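Local coordinates for 5-carboxymethyl-2-hydroxymuconate delta-isomerase (Mycobacterium smegmatis, PDB 4PFZ), which is probably an isomerase or hydrolase of the fumarylacetoacetate hydrolase family, acting on a small dicarbonyl or hydroxymuconate-type substrate with the help of a bound metal ion, at residues K59-G64 with M214-G219; G94-I99 with T248-V253; A105-H110 with S144-Q149; S178-R183 with I241-I246. All coordinates share one frame; numbering follows the deposited sequence. Where two conformers were deposited one is given.

Contact 1 (K59-G64 with M214-G219); sequences KVIAVG and MTLLPG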
loop_
_atom_site.group_PDB
_atom_site.type_symbol
_atom_site.label_atom_id
_atom_site.label_comp_id
_atom_site.label_asym_id
_atom_site.label_seq_id
_atom_site.Cartn_x
_atom_site.Cartn_y
_atom_site.Cartn_z
ATOM N N LYS B 59 -4.640 3.477 0.633
ATOM C CA LYS B 59 -4.315 2.089 0.321
ATOM C C LYS B 59 -5.533 1.336 -0.193
ATOM O O LYS B 59 -6.681 1.731 0.045
ATOM C CB LYS B 59 -3.723 1.360 1.538
ATOM C CG LYS B 59 -4.567 1.369 2.808
ATOM C CD LYS B 59 -3.811 0.645 3.949
ATOM C CE LYS B 59 -4.426 0.899 5.329
ATOM N NZ LYS B 59 -4.675 2.342 5.592
ATOM N N VAL B 60 -5.256 0.253 -0.900
ATOM C CA VAL B 60 -6.286 -0.585 -1.440
ATOM C C VAL B 60 -6.011 -1.976 -0.935
ATOM O O VAL B 60 -4.957 -2.532 -1.235
ATOM C CB VAL B 60 -6.285 -0.584 -2.974
ATOM C CG1 VAL B 60 -7.320 -1.598 -3.504
ATOM C CG2 VAL B 60 -6.562 0.803 -3.500
ATOM N N ILE B 61 -6.964 -2.533 -0.188
ATOM C CA ILE B 61 -6.880 -3.903 0.299
ATOM C C ILE B 61 -7.776 -4.770 -0.564
ATOM O O ILE B 61 -8.895 -4.374 -0.904
ATOM C CB ILE B 61 -7.331 -4.028 1.778
ATOM C CG1 ILE B 61 -6.373 -3.259 2.674
ATOM C CG2 ILE B 61 -7.330 -5.481 2.231
ATOM C CD1 ILE B 61 -6.750 -1.805 2.882
ATOM N N ALA B 62 -7.303 -5.948 -0.922
ATOM C CA ALA B 62 -8.156 -6.836 -1.688
ATOM C C ALA B 62 -8.123 -8.245 -1.134
ATOM O O ALA B 62 -7.186 -8.628 -0.447
ATOM C CB ALA B 62 -7.736 -6.823 -3.154
ATOM N N VAL B 63 -9.152 -9.017 -1.468
ATOM C CA VAL B 63 -9.208 -10.427 -1.136
ATOM C C VAL B 63 -9.262 -11.200 -2.455
ATOM O O VAL B 63 -9.700 -10.668 -3.465
ATOM C CB VAL B 63 -10.432 -10.734 -0.216
ATOM C CG1 VAL B 63 -11.697 -10.950 -1.019
ATOM C CG2 VAL B 63 -10.160 -11.931 0.684
ATOM N N GLY B 64 -8.786 -12.435 -2.464
ATOM C CA GLY B 64 -8.815 -13.221 -3.682
ATOM C C GLY B 64 -10.027 -14.132 -3.766
ATOM O O GLY B 64 -11.006 -13.827 -4.454
ATOM N N MET B 214 -4.816 -3.817 10.492
ATOM C CA MET B 214 -4.280 -2.491 10.195
ATOM C C MET B 214 -5.319 -1.389 10.370
ATOM O O MET B 214 -6.512 -1.610 10.181
ATOM C CB MET B 214 -3.733 -2.457 8.764
ATOM C CG MET B 214 -4.822 -2.565 7.696
ATOM S SD MET B 214 -4.076 -2.662 6.056
ATOM C CE MET B 214 -3.456 -4.333 6.054
ATOM N N THR B 215 -4.849 -0.199 10.727
ATOM C CA THR B 215 -5.703 0.970 10.822
ATOM C C THR B 215 -6.245 1.307 9.435
ATOM O O THR B 215 -5.488 1.411 8.480
ATOM C CB THR B 215 -4.936 2.193 11.419
ATOM O OG1 THR B 215 -4.757 2.013 12.832
ATOM C CG2 THR B 215 -5.702 3.484 11.188
ATOM N N LEU B 216 -7.568 1.441 9.332
ATOM C CA LEU B 216 -8.192 1.858 8.076
ATOM C C LEU B 216 -8.543 3.343 8.115
ATOM O O LEU B 216 -9.094 3.828 9.089
ATOM C CB LEU B 216 -9.442 1.023 7.785
ATOM C CG LEU B 216 -9.218 -0.472 7.567
ATOM C CD1 LEU B 216 -10.546 -1.210 7.329
ATOM C CD2 LEU B 216 -8.308 -0.675 6.386
ATOM N N LEU B 217 -8.191 4.057 7.049
ATOM C CA LEU B 217 -8.380 5.505 6.958
ATOM C C LEU B 217 -9.506 5.845 6.015
ATOM O O LEU B 217 -9.776 5.068 5.091
ATOM C CB LEU B 217 -7.107 6.187 6.450
ATOM C CG LEU B 217 -6.008 6.638 7.409
ATOM C CD1 LEU B 217 -5.564 5.517 8.293
ATOM C CD2 LEU B 217 -4.830 7.169 6.603
ATOM N N PRO B 218 -10.152 7.012 6.223
ATOM C CA PRO B 218 -11.175 7.489 5.288
ATOM C C PRO B 218 -10.643 7.479 3.863
ATOM O O PRO B 218 -9.557 8.008 3.617
ATOM C CB PRO B 218 -11.452 8.920 5.763
ATOM C CG PRO B 218 -11.128 8.889 7.222
ATOM C CD PRO B 218 -9.952 7.959 7.342
ATOM N N GLY B 219 -11.381 6.867 2.946
ATOM C CA GLY B 219 -10.921 6.779 1.570
ATOM C C GLY B 219 -10.343 5.421 1.219
ATOM O O GLY B 219 -10.347 5.034 0.054
#

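Contact 2 (G94-I99 with T248-V253); sequences GPNVPI and TLTNPV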
loop_
_atom_site.group_PDB
_atom_site.type_symbol
_atom_site.label_atom_id
_atom_site.label_comp_id
_atom_site.label_asym_id
_atom_site.label_seq_id
_atom_site.Cartn_x
_atom_site.Cartn_y
_atom_site.Cartn_z
ATOM N N GLY B 94 -9.642 5.916 -13.020
ATOM C CA GLY B 94 -11.093 6.052 -13.020
ATOM C C GLY B 94 -11.772 5.532 -14.277
ATOM O O GLY B 94 -11.137 4.905 -15.133
ATOM N N PRO B 95 -13.076 5.794 -14.407
ATOM C CA PRO B 95 -13.809 5.313 -15.579
ATOM C C PRO B 95 -13.212 5.812 -16.902
ATOM O O PRO B 95 -12.698 6.937 -16.972
ATOM C CB PRO B 95 -15.216 5.884 -15.366
ATOM C CG PRO B 95 -15.324 6.089 -13.892
ATOM C CD PRO B 95 -13.953 6.485 -13.446
ATOM N N ASN B 96 -13.268 4.949 -17.914
ATOM C CA ASN B 96 -12.944 5.289 -19.301
ATOM C C ASN B 96 -11.471 5.596 -19.534
ATOM O O ASN B 96 -11.077 5.999 -20.625
ATOM C CB ASN B 96 -13.806 6.458 -19.757
ATOM C CG ASN B 96 -15.278 6.211 -19.481
ATOM O OD1 ASN B 96 -15.914 6.940 -18.720
ATOM N ND2 ASN B 96 -15.812 5.151 -20.072
ATOM N N VAL B 97 -10.669 5.388 -18.501
ATOM C CA VAL B 97 -9.220 5.497 -18.612
ATOM C C VAL B 97 -8.666 4.149 -19.085
ATOM O O VAL B 97 -9.084 3.104 -18.583
ATOM C CB VAL B 97 -8.604 5.911 -17.255
ATOM C CG1 VAL B 97 -7.091 5.837 -17.295
ATOM C CG2 VAL B 97 -9.088 7.306 -16.863
ATOM N N PRO B 98 -7.743 4.163 -20.069
ATOM C CA PRO B 98 -7.167 2.905 -20.558
ATOM C C PRO B 98 -6.385 2.123 -19.498
ATOM O O PRO B 98 -5.550 2.682 -18.765
ATOM C CB PRO B 98 -6.224 3.359 -21.688
ATOM C CG PRO B 98 -6.714 4.711 -22.084
ATOM C CD PRO B 98 -7.214 5.326 -20.804
ATOM N N ILE B 99 -6.695 0.834 -19.401
ATOM C CA ILE B 99 -5.834 -0.128 -18.722
ATOM C C ILE B 99 -4.640 -0.391 -19.625
ATOM O O ILE B 99 -4.825 -0.825 -20.753
ATOM C CB ILE B 99 -6.563 -1.457 -18.447
ATOM C CG1 ILE B 99 -7.749 -1.235 -17.504
ATOM C CG2 ILE B 99 -5.594 -2.478 -17.874
ATOM C CD1 ILE B 99 -8.728 -2.399 -17.500
ATOM N N THR B 248 -22.097 1.064 -13.715
ATOM C CA THR B 248 -21.171 0.314 -14.551
ATOM C C THR B 248 -19.822 1.020 -14.640
ATOM O O THR B 248 -19.763 2.211 -14.896
ATOM C CB THR B 248 -21.754 0.115 -15.972
ATOM O OG1 THR B 248 -23.030 -0.538 -15.886
ATOM C CG2 THR B 248 -20.828 -0.721 -16.832
ATOM N N LEU B 249 -18.756 0.267 -14.405
ATOM C CA LEU B 249 -17.382 0.752 -14.540
ATOM C C LEU B 249 -16.786 0.217 -15.838
ATOM O O LEU B 249 -16.642 -0.997 -16.007
ATOM C CB LEU B 249 -16.539 0.323 -13.336
ATOM C CG LEU B 249 -15.025 0.554 -13.397
ATOM C CD1 LEU B 249 -14.689 2.035 -13.503
ATOM C CD2 LEU B 249 -14.361 -0.056 -12.187
ATOM N N THR B 250 -16.447 1.128 -16.751
ATOM C CA THR B 250 -15.945 0.762 -18.080
ATOM C C THR B 250 -14.532 1.302 -18.338
ATOM O O THR B 250 -14.253 2.470 -18.060
ATOM C CB THR B 250 -16.899 1.291 -19.178
ATOM O OG1 THR B 250 -18.171 0.643 -19.054
ATOM C CG2 THR B 250 -16.344 1.029 -20.566
ATOM N N ASN B 251 -13.642 0.446 -18.843
ATOM C CA ASN B 251 -12.292 0.866 -19.227
ATOM C C ASN B 251 -11.865 0.222 -20.526
ATOM O O ASN B 251 -12.066 -0.979 -20.717
ATOM C CB ASN B 251 -11.263 0.519 -18.152
ATOM C CG ASN B 251 -11.572 1.162 -16.828
ATOM O OD1 ASN B 251 -12.278 0.579 -16.008
ATOM N ND2 ASN B 251 -11.054 2.383 -16.609
ATOM N N PRO B 252 -11.269 1.020 -21.424
ATOM C CA PRO B 252 -10.662 0.393 -22.591
ATOM C C PRO B 252 -9.333 -0.229 -22.180
ATOM O O PRO B 252 -8.875 0.001 -21.060
ATOM C CB PRO B 252 -10.466 1.559 -23.562
ATOM C CG PRO B 252 -10.263 2.738 -22.667
ATOM C CD PRO B 252 -11.179 2.490 -21.474
ATOM N N VAL B 253 -8.745 -1.013 -23.077
ATOM C CA VAL B 253 -7.505 -1.730 -22.796
ATOM C C VAL B 253 -6.519 -1.525 -23.937
ATOM O O VAL B 253 -6.877 -1.655 -25.104
ATOM C CB VAL B 253 -7.769 -3.243 -22.606
ATOM C CG1 VAL B 253 -6.476 -3.998 -22.310
ATOM C CG2 VAL B 253 -8.771 -3.463 -21.489
#

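Contact 3 (A105-H110 with S144-Q149); sequences ADPVHH and SARDQQ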
loop_
_atom_site.group_PDB
_atom_site.type_symbol
_atom_site.label_atom_id
_atom_site.label_comp_id
_atom_site.label_asym_id
_atom_site.label_seq_id
_atom_site.Cartn_x
_atom_site.Cartn_y
_atom_site.Cartn_z
ATOM N N ALA B 105 3.515 -9.041 -20.247
ATOM C CA ALA B 105 2.552 -9.704 -19.361
ATOM C C ALA B 105 1.490 -10.505 -20.127
ATOM O O ALA B 105 0.648 -9.932 -20.813
ATOM C CB ALA B 105 1.894 -8.672 -18.457
ATOM N N ASP B 106 1.530 -11.831 -19.991
ATOM C CA ASP B 106 0.579 -12.730 -20.658
ATOM C C ASP B 106 0.244 -13.932 -19.780
ATOM O O ASP B 106 1.136 -14.687 -19.408
ATOM C CB ASP B 106 1.138 -13.263 -21.988
ATOM C CG ASP B 106 1.802 -12.195 -22.833
ATOM O OD1 ASP B 106 1.179 -11.140 -23.067
ATOM O OD2 ASP B 106 2.950 -12.424 -23.282
ATOM N N PRO B 107 -1.041 -14.131 -19.458
ATOM C CA PRO B 107 -2.173 -13.259 -19.764
ATOM C C PRO B 107 -2.425 -12.274 -18.634
ATOM O O PRO B 107 -2.001 -12.520 -17.519
ATOM C CB PRO B 107 -3.334 -14.239 -19.883
ATOM C CG PRO B 107 -3.000 -15.279 -18.853
ATOM C CD PRO B 107 -1.483 -15.383 -18.820
ATOM N N VAL B 108 -3.116 -11.182 -18.925
ATOM C CA VAL B 108 -3.554 -10.257 -17.893
ATOM C C VAL B 108 -5.062 -10.437 -17.759
ATOM O O VAL B 108 -5.776 -10.432 -18.762
ATOM C CB VAL B 108 -3.180 -8.796 -18.248
ATOM C CG1 VAL B 108 -3.777 -7.810 -17.256
ATOM C CG2 VAL B 108 -1.647 -8.629 -18.308
ATOM N N HIS B 109 -5.546 -10.611 -16.530
ATOM C CA HIS B 109 -6.954 -10.954 -16.305
ATOM C C HIS B 109 -7.781 -9.810 -15.709
ATOM O O HIS B 109 -7.298 -9.047 -14.882
ATOM C CB HIS B 109 -7.060 -12.172 -15.382
ATOM C CG HIS B 109 -6.841 -13.483 -16.072
ATOM N ND1 HIS B 109 -7.088 -14.695 -15.462
ATOM C CD2 HIS B 109 -6.419 -13.773 -17.326
ATOM C CE1 HIS B 109 -6.820 -15.675 -16.308
ATOM N NE2 HIS B 109 -6.415 -15.144 -17.446
ATOM N N HIS B 110 -9.034 -9.701 -16.154
ATOM C CA HIS B 110 -10.017 -8.850 -15.484
ATOM C C HIS B 110 -10.543 -9.555 -14.246
ATOM O O HIS B 110 -10.683 -10.771 -14.245
ATOM C CB HIS B 110 -11.186 -8.504 -16.416
ATOM C CG HIS B 110 -11.912 -9.701 -16.961
ATOM N ND1 HIS B 110 -12.742 -10.487 -16.188
ATOM C CD2 HIS B 110 -11.944 -10.235 -18.204
ATOM C CE1 HIS B 110 -13.231 -11.465 -16.925
ATOM N NE2 HIS B 110 -12.768 -11.333 -18.156
ATOM N N SER B 144 -4.896 -8.299 -13.144
ATOM C CA SER B 144 -3.905 -9.222 -12.611
ATOM C C SER B 144 -3.076 -9.860 -13.714
ATOM O O SER B 144 -3.616 -10.491 -14.602
ATOM C CB SER B 144 -4.604 -10.313 -11.781
ATOM O OG SER B 144 -5.398 -9.754 -10.737
ATOM N N ALA B 145 -1.758 -9.669 -13.681
ATOM C CA ALA B 145 -0.887 -10.389 -14.612
ATOM C C ALA B 145 -0.658 -11.801 -14.080
ATOM O O ALA B 145 0.154 -11.997 -13.189
ATOM C CB ALA B 145 0.440 -9.655 -14.806
ATOM N N ARG B 146 -1.386 -12.782 -14.610
ATOM C CA ARG B 146 -1.397 -14.126 -14.016
ATOM C C ARG B 146 -0.039 -14.830 -14.063
ATOM O O ARG B 146 0.274 -15.626 -13.184
ATOM C CB ARG B 146 -2.435 -15.023 -14.704
ATOM C CG ARG B 146 -3.864 -14.508 -14.688
ATOM C CD ARG B 146 -4.328 -14.123 -13.288
ATOM N NE ARG B 146 -4.121 -15.182 -12.305
ATOM C CZ ARG B 146 -4.997 -16.152 -12.054
ATOM N NH1 ARG B 146 -6.142 -16.218 -12.728
ATOM N NH2 ARG B 146 -4.721 -17.064 -11.133
ATOM N N ASP B 147 0.756 -14.564 -15.095
ATOM C CA ASP B 147 2.072 -15.189 -15.198
ATOM C C ASP B 147 2.981 -14.744 -14.049
ATOM O O ASP B 147 3.705 -15.555 -13.453
ATOM C CB ASP B 147 2.726 -14.867 -16.551
ATOM C CG ASP B 147 2.680 -13.373 -16.897
ATOM O OD1 ASP B 147 1.795 -12.654 -16.375
ATOM O OD2 ASP B 147 3.520 -12.924 -17.709
ATOM N N GLN B 148 2.932 -13.452 -13.746
ATOM C CA GLN B 148 3.748 -12.868 -12.682
ATOM C C GLN B 148 3.309 -13.367 -11.317
ATOM O O GLN B 148 4.133 -13.532 -10.417
ATOM C CB GLN B 148 3.680 -11.340 -12.728
ATOM C CG GLN B 148 4.189 -10.788 -14.048
ATOM C CD GLN B 148 4.106 -9.281 -14.147
ATOM O OE1 GLN B 148 3.665 -8.602 -13.214
ATOM N NE2 GLN B 148 4.515 -8.747 -15.297
ATOM N N GLN B 149 2.005 -13.593 -11.168
ATOM C CA GLN B 149 1.472 -14.182 -9.950
ATOM C C GLN B 149 2.150 -15.518 -9.683
ATOM O O GLN B 149 2.640 -15.773 -8.587
ATOM C CB GLN B 149 -0.045 -14.369 -10.056
ATOM C CG GLN B 149 -0.832 -13.516 -9.099
ATOM C CD GLN B 149 -2.330 -13.756 -9.197
ATOM O OE1 GLN B 149 -2.951 -13.479 -10.222
ATOM N NE2 GLN B 149 -2.914 -14.275 -8.127
#

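Contact 4 (S178-R183 with I241-I246); sequences SDVELR and ITVEGI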
loop_
_atom_site.group_PDB
_atom_site.type_symbol
_atom_site.label_atom_id
_atom_site.label_comp_id
_atom_site.label_asym_id
_atom_site.label_seq_id
_atom_site.Cartn_x
_atom_site.Cartn_y
_atom_site.Cartn_z
ATOM N N SER B 178 -26.013 -6.553 0.295
ATOM C CA SER B 178 -26.133 -7.917 0.796
ATOM C C SER B 178 -26.420 -8.945 -0.295
ATOM O O SER B 178 -26.019 -10.104 -0.188
ATOM C CB SER B 178 -27.241 -7.991 1.852
ATOM O OG SER B 178 -27.379 -9.307 2.334
ATOM N N ASP B 179 -27.137 -8.525 -1.331
ATOM C CA ASP B 179 -27.517 -9.435 -2.393
ATOM C C ASP B 179 -27.741 -8.678 -3.701
ATOM O O ASP B 179 -28.860 -8.603 -4.213
ATOM C CB ASP B 179 -28.765 -10.205 -1.980
ATOM C CG ASP B 179 -29.171 -11.257 -2.988
ATOM O OD1 ASP B 179 -28.355 -11.608 -3.865
ATOM O OD2 ASP B 179 -30.318 -11.734 -2.889
ATOM N N VAL B 180 -26.661 -8.114 -4.229
ATOM C CA VAL B 180 -26.699 -7.423 -5.509
ATOM C C VAL B 180 -25.918 -8.218 -6.548
ATOM O O VAL B 180 -24.925 -8.881 -6.218
ATOM C CB VAL B 180 -26.123 -5.984 -5.405
ATOM C CG1 VAL B 180 -27.008 -5.134 -4.499
ATOM C CG2 VAL B 180 -24.690 -6.000 -4.898
ATOM N N GLU B 181 -26.366 -8.148 -7.801
ATOM C CA GLU B 181 -25.679 -8.829 -8.888
ATOM C C GLU B 181 -24.414 -8.088 -9.303
ATOM O O GLU B 181 -24.414 -6.863 -9.435
ATOM C CB GLU B 181 -26.591 -8.994 -10.112
ATOM C CG GLU B 181 -25.903 -9.749 -11.243
ATOM C CD GLU B 181 -26.610 -9.613 -12.572
ATOM O OE1 GLU B 181 -27.547 -10.390 -12.812
ATOM O OE2 GLU B 181 -26.216 -8.743 -13.379
ATOM N N LEU B 182 -23.349 -8.859 -9.505
ATOM C CA LEU B 182 -22.084 -8.387 -10.047
ATOM C C LEU B 182 -21.833 -9.090 -11.380
ATOM O O LEU B 182 -21.985 -10.309 -11.477
ATOM C CB LEU B 182 -20.944 -8.668 -9.063
ATOM C CG LEU B 182 -19.501 -8.469 -9.532
ATOM C CD1 LEU B 182 -19.296 -7.051 -9.991
ATOM C CD2 LEU B 182 -18.529 -8.794 -8.401
ATOM N N ARG B 183 -21.495 -8.337 -12.419
ATOM C CA ARG B 183 -21.190 -8.975 -13.692
ATOM C C ARG B 183 -20.149 -8.205 -14.485
ATOM O O ARG B 183 -20.046 -6.975 -14.387
ATOM C CB ARG B 183 -22.463 -9.164 -14.528
ATOM C CG ARG B 183 -22.937 -7.939 -15.282
ATOM C CD ARG B 183 -24.080 -8.310 -16.241
ATOM N NE ARG B 183 -24.426 -7.190 -17.109
ATOM C CZ ARG B 183 -25.343 -6.276 -16.814
ATOM N NH1 ARG B 183 -26.020 -6.355 -15.672
ATOM N NH2 ARG B 183 -25.595 -5.288 -17.661
ATOM N N ILE B 241 -17.790 -3.567 -15.942
ATOM C CA ILE B 241 -18.240 -4.254 -14.740
ATOM C C ILE B 241 -19.451 -3.533 -14.182
ATOM O O ILE B 241 -19.402 -2.335 -13.911
ATOM C CB ILE B 241 -17.137 -4.318 -13.665
ATOM C CG1 ILE B 241 -15.883 -4.991 -14.236
ATOM C CG2 ILE B 241 -17.648 -5.062 -12.430
ATOM C CD1 ILE B 241 -14.608 -4.592 -13.537
ATOM N N THR B 242 -20.536 -4.272 -14.026
ATOM C CA THR B 242 -21.777 -3.698 -13.577
ATOM C C THR B 242 -22.163 -4.283 -12.231
ATOM O O THR B 242 -22.201 -5.499 -12.041
ATOM C CB THR B 242 -22.910 -3.936 -14.602
ATOM O OG1 THR B 242 -22.587 -3.260 -15.825
ATOM C CG2 THR B 242 -24.228 -3.398 -14.076
ATOM N N VAL B 243 -22.448 -3.407 -11.285
ATOM C CA VAL B 243 -23.017 -3.866 -10.031
ATOM C C VAL B 243 -24.411 -3.309 -9.891
ATOM O O VAL B 243 -24.638 -2.117 -10.098
ATOM C CB VAL B 243 -22.162 -3.451 -8.829
ATOM C CG1 VAL B 243 -22.785 -3.921 -7.525
ATOM C CG2 VAL B 243 -20.775 -4.022 -8.977
ATOM N N GLU B 244 -25.341 -4.197 -9.564
ATOM C CA GLU B 244 -26.719 -3.823 -9.339
ATOM C C GLU B 244 -26.822 -2.736 -8.275
ATOM O O GLU B 244 -26.309 -2.893 -7.170
ATOM C CB GLU B 244 -27.523 -5.052 -8.921
ATOM C CG GLU B 244 -28.980 -4.782 -8.645
ATOM C CD GLU B 244 -29.736 -6.040 -8.263
ATOM O OE1 GLU B 244 -29.101 -7.111 -8.155
ATOM O OE2 GLU B 244 -30.971 -5.953 -8.072
ATOM N N GLY B 245 -27.464 -1.629 -8.626
ATOM C CA GLY B 245 -27.727 -0.576 -7.664
ATOM C C GLY B 245 -26.583 0.413 -7.539
ATOM O O GLY B 245 -26.665 1.369 -6.765
ATOM N N ILE B 246 -25.505 0.178 -8.286
ATOM C CA ILE B 246 -24.392 1.121 -8.330
ATOM C C ILE B 246 -24.300 1.719 -9.726
ATOM O O ILE B 246 -24.530 2.912 -9.931
ATOM C CB ILE B 246 -23.022 0.459 -7.986
ATOM C CG1 ILE B 246 -23.040 -0.167 -6.591
ATOM C CG2 ILE B 246 -21.891 1.472 -8.102
ATOM C CD1 ILE B 246 -21.684 -0.716 -6.163
#

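Contact 1 (K59-G64 with M214-G219)
Lys59 and Met214 run past each other in opposite directions, with the thioether lying along the aliphatic part of the lysine: Met214 SD is 3.7 Å from Lys59 CE and 3.9 Å from Lys59 CD. Both chains leave the backbone with CG between N and the carbonyl carbon (chi1 56° in Lys59, 68° in Met214). The lysine then stays extended as far as CE and, in the conformer described, bends only at its last torsion. That bend lets Lys59 NZ donate to Thr215 O over 3.1 Å, arriving in the carbonyl plane. The same ammonium forms a salt bridge with Asp220, so a buried charge is held by a carboxylate and a backbone oxygen. The strand 60-63 runs parallel to strand 221-223 in the fumarylacetoacetate hydrolase domain, and residues 214-219 form the connection from helix 203-213 into that neighbouring strand. Ile61 adds the apolar half of the contact. Its CG1 lies beside the backbone N and reaches Met214 SD at 4.1 Å, while Ile61 CD1 meets Leu216 CD2 at 4.0 Å, two methyl ends approaching at a slant. Helix 203-213 packs on the same pair through Thr210. The second subunit approaches from outside the chain, its Met156 packing on Met214 and its Asp162 accepting a hydrogen bond from Thr215 OG1.

Contact 2 (G94-I99 with T248-V253)
The carboxamide of Asn251 turns the ND2 edge of its amide to two carbonyls of the loop 94-99. Asn251 ND2 donates to Gly94 O and to Val97 O, 2.9 Å each, and both acceptors lie close to the amide plane, which fixes the rotation of the group. The two bonds differ: the one to Val97 O is straight (161° at H) and falls on a lone pair, whereas the one to Gly94 O is more bent, with the donor tilted from the carbonyl plane. Gly94 to Val97 form a type II beta turn whose own closing bond, Val97 N to Gly94 O, is weak (3.4 Å); Asn251 ties both of its ends to strand 247-255. Beyond the turn the chain becomes strand 99-101, an outermost strand within this chain of a five-stranded mixed sheet, with Ile99 pairing in parallel with Val253. One backbone bond comes from within the turn, Asn96 N to Thr250 O at 2.7 Å, and another from beyond it, Ile99 N to Pro252 O at 2.9 Å. Apolar pairs lie towards the two ends: the Pro95 ring and the Leu249 side chain cross at about a right angle, CG to CD1 4.1 Å, while Pro98 CG meets Pro252 CG and Ile99 CD1 reaches Val253 CG2, each also at 4.1 Å.

Contact 3 (A105-H110 with S144-Q149)
Ser144 O accepts a short, nearly straight hydrogen bond from His109 N, 2.7 Å long, and also receives the CA-H of Val108, with Val108 CA 3.3 Å away. This is the end of an antiparallel pairing between strands 108-118 and 134-145 of the fumarylacetoacetate hydrolase domain. His109 and Ser144 form the hydrogen-bonded pair, completed by Ser144 N to His109 O, and Val108 and Ala145 the non-hydrogen-bonded one. At Ala145, the N-cap, the second strand turns directly into helix 146-152. The first turn of that helix remains tied to the incoming chain: Arg146 N donates to Pro107 O over 3.0 Å, and the peptide before Pro107 is cis. Asp147 has CG between backbone N and carbonyl carbon (chi1 49°), which points its carboxylate back at residue 106. Asp106 N donates to Asp147 OD2 (3.2 Å) from well above the carboxylate plane, while Asp147 OD1 is buried by the contact with no partner in the model. On the apolar side Ala105 CB rests 4.1 Å from Ala145 CB. Elsewhere, Gln148 OE1 is bonded to His161, and Ser144 OG to Asp142 and Lys159. The first torsion of Arg146 (chi1 -57°, CG anti to the carbonyl carbon) sets CG over the imidazole face of His109, a CH-pi contact; bends at chi2 and chi3 then bring the guanidinium round, its edge turned to His109 ND1. The guanidinium plane stands 78° from the ring, and Arg146 CG sits 3.4 Å from the ring centroid of His109, almost directly above it.

Contact 4 (S178-R183 with I241-I246)
Backbone hydrogen bonds pair Arg183 with Thr242 in an antiparallel arrangement of strands 181-186 and 238-243, inner neighbours in a five-stranded mixed sheet. The axes of the short strands 181-183 and 241-243 approach to 4.9 Å, with 177° between their N-to-C directions. Arg183 N donates to Thr242 O, and Thr242 N to Arg183 O at 2.8 Å. Beyond the non-hydrogen-bonded pair of Leu182 and Val243, Glu244 N continues the pattern to Glu181 O, also 2.8 Å. There the carboxylate takes over from the backbone: with Glu244 extended from CA outward, Glu244 OE1 presents its anti lone pair to Glu181 N at 2.9 Å, and a weak, long ion pair to Arg195 engages the same oxygen.

Apolar contacts occupy the face of Leu182 and Val243. Leu182 CD1 touches Val243 CG2 at 3.5 Å and lies nearly as close to Ile241 CG2, 3.6 Å away. Val180 CG2 reaches Val243 CG1 at the end of the strand.

Polar and charged groups line the face of Arg183 and Thr242. Arg183 is bridged through NE to Glu185 and, more weakly, through NH1 to Glu181 OE2, which meets the guanidinium at its edge. Its chain runs beside Thr242, whose OG1 bonds to Thr248, and Thr242 CB sits 4.0 Å above the guanidinium plane of Arg183, over its centre.

Contacts 2 and 4 belong to one five-stranded sheet and are joined directly: strands 238-243 and 247-255 are neighbours there, and Leu249 N lies 2.7 Å from Ile241 O, a probable hydrogen bond. Their centres are about 17 Å apart. Ile139 of strand 134-145 packs on Leu249 and Ile241, bringing the strand that ends in contact 3 against this sheet. Contact 3 comes within about 6 Å of contacts 2 and 4 at the nearest atoms without touching either. Contact 1, its centre about 21 to 22 Å from the other three, lies on the opposite side of the chain's centre from contacts 2 and 4, approaches contact 3 to about 7 Å at the nearest atoms, and alone touches the second subunit. A metal-dependent active site is expected for this family.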